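Local coordinates for protein poly(ADP-ribose) glycohydrolase (Thermomonospora curvata, PDB 3SIG) that hydrolyses the ribose–ribose glycosidic bonds of poly(ADP-ribose), releasing ADP-ribose, which is bound in the pocket of its macrodomain-type fold, at residues A[196-205]-A[235-246]. Residues are numbered along the deposited sequence; the frame is centred on the assembly and turned at random.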
ATOM      1  N   LEU A 196      10.082   4.790 -11.649  1.00  9.67           N
ATOM      2  CA  LEU A 196       8.984   3.871 -11.343  1.00  8.13           C
ATOM      3  C   LEU A 196       9.445   2.427 -11.412  1.00  8.48           C
ATOM      4  O   LEU A 196       9.112   1.638 -10.536  1.00  9.68           O
ATOM      5  CB  LEU A 196       7.836   4.060 -12.332  1.00  9.49           C
ATOM      6  CG  LEU A 196       6.963   5.291 -12.088  1.00 10.14           C
ATOM      7  CD1 LEU A 196       6.106   5.522 -13.322  1.00 12.68           C
ATOM      8  CD2 LEU A 196       6.083   5.145 -10.879  1.00 11.95           C
ATOM      9  N   ARG A 197      10.209   2.063 -12.422  1.00  9.87           N
ATOM     10  CA  ARG A 197      10.668   0.708 -12.576  1.00  9.61           C
ATOM     11  C   ARG A 197      11.603   0.301 -11.447  1.00  9.89           C
ATOM     12  O   ARG A 197      11.460  -0.791 -10.885  1.00 10.10           O
ATOM     13  CB  ARG A 197      11.347   0.527 -13.921  1.00 12.48           C
ATOM     14  CG  ARG A 197      11.742  -0.917 -14.118  1.00 18.87           C
ATOM     15  CD  ARG A 197      12.243  -1.196 -15.514  1.00 32.39           C
ATOM     16  NE  ARG A 197      12.449  -2.625 -15.728  1.00 47.70           N
ATOM     17  CZ  ARG A 197      13.577  -3.262 -15.431  1.00 56.21           C
ATOM     18  NH1 ARG A 197      14.607  -2.598 -14.912  1.00 62.56           N
ATOM     19  NH2 ARG A 197      13.680  -4.565 -15.658  1.00 58.21           N
ATOM     20  N   GLY A 198      12.574   1.153 -11.124  1.00 10.06           N
ATOM     21  CA  GLY A 198      13.495   0.834 -10.048  1.00 10.17           C
ATOM     22  C   GLY A 198      12.801   0.635  -8.720  1.00  8.67           C
ATOM     23  O   GLY A 198      13.118  -0.270  -7.923  1.00 10.04           O
ATOM     24  N   ARG A 199      11.855   1.510  -8.437  1.00  7.97           N
ATOM     25  CA  ARG A 199      11.141   1.493  -7.171  1.00  7.71           C
ATOM     26  C   ARG A 199      10.181   0.333  -7.076  1.00  7.27           C
ATOM     27  O   ARG A 199      10.145  -0.359  -6.073  1.00  8.10           O
ATOM     28  CB  ARG A 199      10.451   2.854  -6.961  1.00  8.51           C
ATOM     29  CG  ARG A 199       9.966   3.115  -5.545  1.00  8.04           C
ATOM     30  CD  ARG A 199       9.619   4.574  -5.334  1.00  9.48           C
ATOM     31  NE  ARG A 199      10.793   5.423  -5.540  1.00  9.69           N
ATOM     32  CZ  ARG A 199      10.752   6.734  -5.643  1.00 10.28           C
ATOM     33  NH1 ARG A 199      11.876   7.392  -5.889  1.00 10.10           N
ATOM     34  NH2 ARG A 199       9.620   7.385  -5.583  1.00  9.53           N
ATOM     35  N   ALA A 200       9.401   0.117  -8.121  1.00  7.59           N
ATOM     36  CA  ALA A 200       8.521  -1.047  -8.148  1.00  6.57           C
ATOM     37  C   ALA A 200       9.293  -2.362  -8.054  1.00  7.30           C
ATOM     38  O   ALA A 200       8.851  -3.298  -7.367  1.00  8.35           O
ATOM     39  CB  ALA A 200       7.663  -1.045  -9.410  1.00  8.30           C
ATOM     40  N   ALA A 201      10.460  -2.430  -8.660  1.00  7.73           N
ATOM     41  CA  ALA A 201      11.243  -3.637  -8.546  1.00  7.56           C
ATOM     42  C   ALA A 201      11.625  -3.884  -7.088  1.00  8.45           C
ATOM     43  O   ALA A 201      11.657  -5.031  -6.616  1.00  8.77           O
ATOM     44  CB  ALA A 201      12.476  -3.553  -9.386  1.00  9.01           C
ATOM     45  N   LYS A 202      11.960  -2.811  -6.376  1.00  8.34           N
ATOM     46  CA  LYS A 202      12.327  -2.909  -4.967  1.00  8.27           C
ATOM     47  C   LYS A 202      11.148  -3.285  -4.071  1.00  9.25           C
ATOM     48  O   LYS A 202      11.296  -4.050  -3.103  1.00  9.29           O
ATOM     49  CB  LYS A 202      13.032  -1.601  -4.527  1.00 10.29           C
ATOM     50  CG  LYS A 202      14.367  -1.443  -5.147  1.00 10.23           C
ATOM     51  CD  LYS A 202      15.032  -0.113  -4.828  1.00 12.32           C
ATOM     52  CE  LYS A 202      16.452  -0.080  -5.368  1.00 14.58           C
ATOM     53  NZ  LYS A 202      17.142   1.195  -5.030  1.00 17.97           N
ATOM     54  N   VAL A 203       9.971  -2.767  -4.376  1.00  7.44           N
ATOM     55  CA  VAL A 203       8.769  -3.195  -3.675  1.00  7.68           C
ATOM     56  C   VAL A 203       8.563  -4.712  -3.832  1.00  8.05           C
ATOM     57  O   VAL A 203       8.298  -5.425  -2.836  1.00  8.41           O
ATOM     58  CB  VAL A 203       7.529  -2.453  -4.253  1.00  8.10           C
ATOM     59  CG1 VAL A 203       6.240  -3.084  -3.762  1.00  9.70           C
ATOM     60  CG2 VAL A 203       7.568  -0.973  -3.870  1.00  9.47           C
ATOM     61  N   LEU A 204       8.658  -5.212  -5.062  1.00  8.15           N
ATOM     62  CA  LEU A 204       8.484  -6.633  -5.311  1.00  6.90           C
ATOM     63  C   LEU A 204       9.583  -7.435  -4.642  1.00  8.12           C
ATOM     64  O   LEU A 204       9.327  -8.528  -4.100  1.00  9.38           O
ATOM     65  CB  LEU A 204       8.437  -6.921  -6.810  1.00  9.10           C
ATOM     66  CG  LEU A 204       7.268  -6.351  -7.598  1.00 11.64           C
ATOM     67  CD1 LEU A 204       7.348  -6.766  -9.061  1.00 11.50           C
ATOM     68  CD2 LEU A 204       6.017  -6.758  -7.033  1.00 13.02           C
ATOM     69  N   ALA A 205      10.808  -6.928  -4.655  1.00  8.56           N
ATOM     70  CA  ALA A 205      11.890  -7.643  -3.996  1.00  9.92           C
ATOM     71  C   ALA A 205      11.628  -7.748  -2.505  1.00  8.94           C
ATOM     72  O   ALA A 205      11.920  -8.807  -1.919  1.00 11.28           O
ATOM     73  CB  ALA A 205      13.235  -6.968  -4.261  1.00 10.42           C
ATOM     74  N   THR A 235       4.946  -0.517 -16.190  1.00 10.39           N
ATOM     75  CA  THR A 235       6.059  -0.715 -15.263  1.00 11.13           C
ATOM     76  C   THR A 235       5.918  -2.078 -14.601  1.00 10.67           C
ATOM     77  O   THR A 235       6.863  -2.885 -14.584  1.00 11.18           O
ATOM     78  CB  THR A 235       6.092   0.383 -14.207  1.00 12.05           C
ATOM     79  OG1 THR A 235       6.342   1.636 -14.849  1.00 14.78           O
ATOM     80  CG2 THR A 235       7.159   0.159 -13.163  1.00 13.64           C
ATOM     81  N   PHE A 236       4.743  -2.354 -14.045  1.00  8.87           N
ATOM     82  CA  PHE A 236       4.503  -3.665 -13.421  1.00  8.44           C
ATOM     83  C   PHE A 236       4.564  -4.790 -14.443  1.00  8.97           C
ATOM     84  O   PHE A 236       5.090  -5.865 -14.148  1.00 10.68           O
ATOM     85  CB  PHE A 236       3.209  -3.706 -12.622  1.00 10.91           C
ATOM     86  CG  PHE A 236       3.255  -2.904 -11.365  1.00  8.87           C
ATOM     87  CD1 PHE A 236       4.093  -3.269 -10.330  1.00 10.51           C
ATOM     88  CD2 PHE A 236       2.397  -1.831 -11.180  1.00  9.31           C
ATOM     89  CE1 PHE A 236       4.119  -2.533  -9.124  1.00  9.88           C
ATOM     90  CE2 PHE A 236       2.410  -1.117  -9.977  1.00 11.29           C
ATOM     91  CZ  PHE A 236       3.272  -1.480  -8.956  1.00 10.35           C
ATOM     92  N   ALA A 237       4.062  -4.549 -15.648  1.00 10.58           N
ATOM     93  CA  ALA A 237       4.118  -5.575 -16.689  1.00 10.63           C
ATOM     94  C   ALA A 237       5.535  -5.960 -17.061  1.00 10.69           C
ATOM     95  O   ALA A 237       5.831  -7.147 -17.257  1.00 12.96           O
ATOM     96  CB  ALA A 237       3.386  -5.107 -17.945  1.00 11.31           C
ATOM     97  N   GLY A 238       6.417  -4.992 -17.195  1.00 11.91           N
ATOM     98  CA  GLY A 238       7.796  -5.298 -17.518  1.00 12.93           C
ATOM     99  C   GLY A 238       8.491  -6.128 -16.451  1.00 11.63           C
ATOM    100  O   GLY A 238       9.409  -6.897 -16.751  1.00 13.60           O
ATOM    101  N   LEU A 239       8.056  -6.005 -15.209  1.00 10.45           N
ATOM    102  CA  LEU A 239       8.623  -6.767 -14.108  1.00 10.06           C
ATOM    103  C   LEU A 239       8.031  -8.164 -14.003  1.00 11.24           C
ATOM    104  O   LEU A 239       8.739  -9.118 -13.632  1.00 12.02           O
ATOM    105  CB  LEU A 239       8.398  -6.020 -12.783  1.00  9.36           C
ATOM    106  CG  LEU A 239       9.210  -4.723 -12.680  1.00 11.04           C
ATOM    107  CD1 LEU A 239       8.695  -3.862 -11.496  1.00 11.87           C
ATOM    108  CD2 LEU A 239      10.697  -4.938 -12.583  1.00 13.54           C
ATOM    109  N   LEU A 240       6.756  -8.300 -14.367  1.00 12.20           N
ATOM    110  CA  LEU A 240       6.029  -9.549 -14.109  1.00 12.50           C
ATOM    111  C   LEU A 240       5.797 -10.392 -15.349  1.00 13.20           C
ATOM    112  O   LEU A 240       5.548 -11.597 -15.216  1.00 15.37           O
ATOM    113  CB  LEU A 240       4.660  -9.254 -13.484  1.00 12.00           C
ATOM    114  CG  LEU A 240       4.721  -8.664 -12.083  1.00 12.21           C
ATOM    115  CD1 LEU A 240       3.374  -8.039 -11.740  1.00 14.20           C
ATOM    116  CD2 LEU A 240       5.107  -9.699 -11.026  1.00 14.88           C
ATOM    117  N   LEU A 241       5.902  -9.796 -16.529  1.00 11.67           N
ATOM    118  CA  LEU A 241       5.570 -10.488 -17.792  1.00 14.85           C
ATOM    119  C   LEU A 241       6.779 -10.535 -18.714  1.00 13.06           C
ATOM    120  O   LEU A 241       7.830  -9.959 -18.446  1.00 13.87           O
ATOM    121  CB  LEU A 241       4.436  -9.758 -18.514  1.00 14.04           C
ATOM    122  CG  LEU A 241       3.142  -9.545 -17.744  1.00 15.65           C
ATOM    123  CD1 LEU A 241       2.078  -8.819 -18.575  1.00 18.25           C
ATOM    124  CD2 LEU A 241       2.609 -10.851 -17.276  1.00 19.09           C
ATOM    125  N   ASP A 242       6.628 -11.249 -19.827  1.00 14.10           N
ATOM    126  CA  ASP A 242       7.652 -11.388 -20.857  1.00 15.59           C
ATOM    127  C   ASP A 242       9.047 -11.636 -20.312  1.00 16.88           C
ATOM    128  O   ASP A 242      10.013 -10.989 -20.737  1.00 18.18           O
ATOM    129  CB  ASP A 242       7.658 -10.179 -21.793  1.00 17.45           C
ATOM    130  CG  ASP A 242       8.413 -10.456 -23.105  1.00 19.65           C
ATOM    131  OD1 ASP A 242       8.456 -11.624 -23.562  1.00 17.12           O
ATOM    132  OD2 ASP A 242       8.982  -9.504 -23.702  1.00 23.68           O
ATOM    133  N   GLY A 243       9.164 -12.601 -19.415  1.00 16.32           N
ATOM    134  CA  GLY A 243      10.461 -12.991 -18.897  1.00 17.51           C
ATOM    135  C   GLY A 243      11.143 -11.941 -18.035  1.00 16.22           C
ATOM    136  O   GLY A 243      12.355 -11.940 -17.869  1.00 17.81           O
ATOM    137  N   GLY A 244      10.360 -11.052 -17.438  1.00 14.09           N
ATOM    138  CA  GLY A 244      10.893 -10.005 -16.591  1.00 13.32           C
ATOM    139  C   GLY A 244      11.406 -10.612 -15.290  1.00 13.92           C
ATOM    140  O   GLY A 244      11.190 -11.794 -15.027  1.00 14.35           O
ATOM    141  N   PRO A 245      12.085  -9.807 -14.457  1.00 12.95           N
ATOM    142  CA  PRO A 245      12.797 -10.349 -13.302  1.00 13.71           C
ATOM    143  C   PRO A 245      11.927 -11.041 -12.277  1.00 14.02           C
ATOM    144  O   PRO A 245      12.429 -11.887 -11.549  1.00 16.21           O
ATOM    145  CB  PRO A 245      13.490  -9.126 -12.700  1.00 14.91           C
ATOM    146  CG  PRO A 245      12.892  -7.968 -13.336  1.00 19.34           C
ATOM    147  CD  PRO A 245      12.406  -8.387 -14.663  1.00 14.67           C
ATOM    148  N   PHE A 246      10.648 -10.674 -12.203  1.00 11.89           N
ATOM    149  CA  PHE A 246       9.719 -11.300 -11.266  1.00 11.72           C
ATOM    150  C   PHE A 246       8.721 -12.246 -11.939  1.00 12.69           C
ATOM    151  O   PHE A 246       7.762 -12.669 -11.303  1.00 13.53           O
ATOM    152  CB  PHE A 246       8.994 -10.240 -10.397  1.00 11.40           C
ATOM    153  CG  PHE A 246       9.921  -9.576  -9.431  1.00 10.77           C
ATOM    154  CD1 PHE A 246      10.170 -10.158  -8.234  1.00 10.39           C
ATOM    155  CD2 PHE A 246      10.606  -8.414  -9.779  1.00 11.16           C
ATOM    156  CE1 PHE A 246      11.062  -9.570  -7.339  1.00 11.89           C
ATOM    157  CE2 PHE A 246      11.502  -7.838  -8.892  1.00 12.16           C
ATOM    158  CZ  PHE A 246      11.723  -8.411  -7.685  1.00 12.13           C
TER
HETATM  159  O   HOH W   1       9.215  -2.530 -16.082  1.00 20.39           O
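Arg197 and Thr235 bring helices 196-205 and 235-240 closest, their CA atoms 5.5 Å apart, and the axes cross at -55°, 9.5 Å apart. The small side chain of Ala200 meets Leu239 CD1 and Phe236 CE1. With Thr235 OG1 beside its backbone N (chi1 -64°), the methyl CG2 is left to face helix 196-205, 3.6 Å from Arg197 CA, while OG1 is hydrogen-bonded to Gln231 O. Leu239 is a knob in the hole formed by Arg197, Ala200, Ala201 and Leu204, its CD1 3.6 Å from Ala201 N. At the solvent-exposed margin, Leu239 CD2 lies over one face of the Arg197 guanidinium, and a water donates to Thr235 O and weakly accepts from Arg197 NE. Beyond the helix end, a type I' turn from Leu241 to Gly244 folds the chain back, and Phe246 N donates a hydrogen bond to Leu239 O. Leu204 CB stands over the centre of one Phe246 ring face, 3.6 Å from the centroid and 7° off the normal, a CH-pi contact. An alanine at Phe246 is likely to open a gap beside Leu204 and Ala205, leaving the Leu204 side chain less restrained. Helix 229-240 is the beta-alpha-beta crossover between adjacent parallel strands 214-217 and 252-256, packed here on helix 189-209, which precedes strand 214-217; Leu53 of helix 46-54 also touches Phe246, and Val203 packs against strand 163-175.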